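Local coordinates for protein malate oxidoreductase (Thermotoga maritima, PDB 1VL6) that probably catalyses the NAD-dependent oxidative decarboxylation of malate to pyruvate and carbon dioxide, at residues A[152-155]-A[156-160]. Numbering follows the deposited sequence.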
# COMPACT_ATOMS: atom_id res chain seq x y z
N LEU A 152 13.77 -25.77 17.48
CA LEU A 152 12.31 -25.77 17.46
C LEU A 152 11.70 -26.15 18.80
O LEU A 152 10.81 -25.51 19.27
CB LEU A 152 11.78 -26.69 16.37
CG LEU A 152 10.25 -26.75 16.27
CD1 LEU A 152 9.77 -25.35 15.95
CD2 LEU A 152 9.82 -27.75 15.20
N GLN A 153 12.17 -27.24 19.38
CA GLN A 153 11.58 -27.78 20.56
C GLN A 153 11.70 -26.78 21.70
O GLN A 153 10.72 -26.51 22.40
CB GLN A 153 12.24 -29.08 20.92
CG GLN A 153 11.60 -29.80 22.12
CD GLN A 153 12.66 -30.29 23.12
OE1 GLN A 153 13.28 -29.49 23.87
NE2 GLN A 153 12.89 -31.61 23.12
N ARG A 154 12.89 -26.21 21.86
CA ARG A 154 13.12 -25.31 22.97
C ARG A 154 12.26 -24.05 22.85
O ARG A 154 11.65 -23.62 23.81
CB ARG A 154 14.58 -24.92 23.09
CG ARG A 154 15.51 -26.05 23.48
CD ARG A 154 15.73 -26.24 24.96
NE ARG A 154 16.23 -25.01 25.55
CZ ARG A 154 17.52 -24.64 25.55
NH1 ARG A 154 18.46 -25.40 25.03
NH2 ARG A 154 17.85 -23.48 26.08
N LEU A 155 12.23 -23.48 21.66
CA LEU A 155 11.53 -22.23 21.47
C LEU A 155 10.04 -22.45 21.62
O LEU A 155 9.33 -21.63 22.25
CB LEU A 155 11.86 -21.61 20.11
CG LEU A 155 13.33 -21.17 19.96
CD1 LEU A 155 13.65 -20.74 18.54
CD2 LEU A 155 13.69 -20.06 20.91
N SER A 156 9.52 -23.53 21.06
CA SER A 156 8.08 -23.76 21.18
C SER A 156 7.73 -24.05 22.62
O SER A 156 6.67 -23.62 23.08
CB SER A 156 7.54 -24.81 20.22
OG SER A 156 8.52 -25.78 19.95
N GLU A 157 8.62 -24.73 23.36
CA GLU A 157 8.38 -25.00 24.78
C GLU A 157 8.44 -23.73 25.62
O GLU A 157 7.64 -23.56 26.55
CB GLU A 157 9.43 -25.94 25.34
CG GLU A 157 9.06 -27.42 25.43
CD GLU A 157 10.30 -28.38 25.61
OE1 GLU A 157 11.43 -27.92 26.04
OE2 GLU A 157 10.12 -29.60 25.28
N GLU A 158 9.40 -22.85 25.31
CA GLU A 158 9.72 -21.72 26.17
C GLU A 158 9.06 -20.40 25.79
O GLU A 158 9.03 -19.46 26.59
CB GLU A 158 11.23 -21.55 26.24
CG GLU A 158 11.92 -22.73 26.91
CD GLU A 158 13.43 -22.68 26.83
OE1 GLU A 158 14.00 -21.58 26.64
OE2 GLU A 158 14.05 -23.76 26.97
N MSE A 159 8.55 -20.27 24.57
CA MSE A 159 7.92 -19.02 24.16
C MSE A 159 6.42 -19.14 24.25
O MSE A 159 5.87 -20.21 24.32
CB MSE A 159 8.35 -18.63 22.75
CG MSE A 159 9.88 -18.37 22.61
SE MSE A 159 10.39 -17.77 20.80
CE MSE A 159 9.62 -16.02 20.98
N ASN A 160 5.77 -18.00 24.29
CA ASN A 160 4.32 -17.94 24.41
C ASN A 160 3.69 -17.34 23.20
O ASN A 160 2.66 -16.75 23.30
CB ASN A 160 3.94 -17.10 25.60
CG ASN A 160 4.09 -17.84 26.88
OD1 ASN A 160 4.95 -17.52 27.69
ND2 ASN A 160 3.30 -18.88 27.05
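Arg154 and Glu158 sit one turn apart on the last turns of helix 147-158 and form an i to i+4 salt bridge. The two side chains leave the helix in the same direction, one next to the other. Arg154 NE donates to Glu158 OE2 at 2.9 Å, with a fairly straight N-H...O angle of 162°. OE2 lies at the edge of the guanidinium, close to its plane, while NE reaches OE2 from the syn side but well out of the carboxylate plane. The two flat groups are turned 35° against each other. The Arg154 chain bends at chi2 (-90°) and again at chi3, which brings NE round to the carboxylate. Glu158 reaches out with a straight chain. Both charges have second partners on helix 121-130: Glu158 OE1 pairs with Lys129, and Arg154 NH1 with Glu122.

On the buried side, Leu155 and Met159, a selenomethionine, lie alongside each other. Leu155 CD2 is 4.0 Å from Met159 SE. Both side chains pack on Val128 of helix 121-130, while Leu155 touches Leu140 and Met159 touches Ile138 of strand 137-140.

Helical bonding continues to the end, where Met159 N donates to Leu155 O at 2.8 Å. Met159 is the first residue to leave helical geometry. Lys343 donates to the carbonyl oxygens of Ser156 and Met159 there.

This is the C-terminal end of the helix in a beta-alpha-beta unit between strands 137-140 and 163-165. One face is apolar and packs on the sheet and helix 121-130. Beside it, acidic and basic side chains link the two helices, and the lysine probably offsets the negative end of the helix dipole.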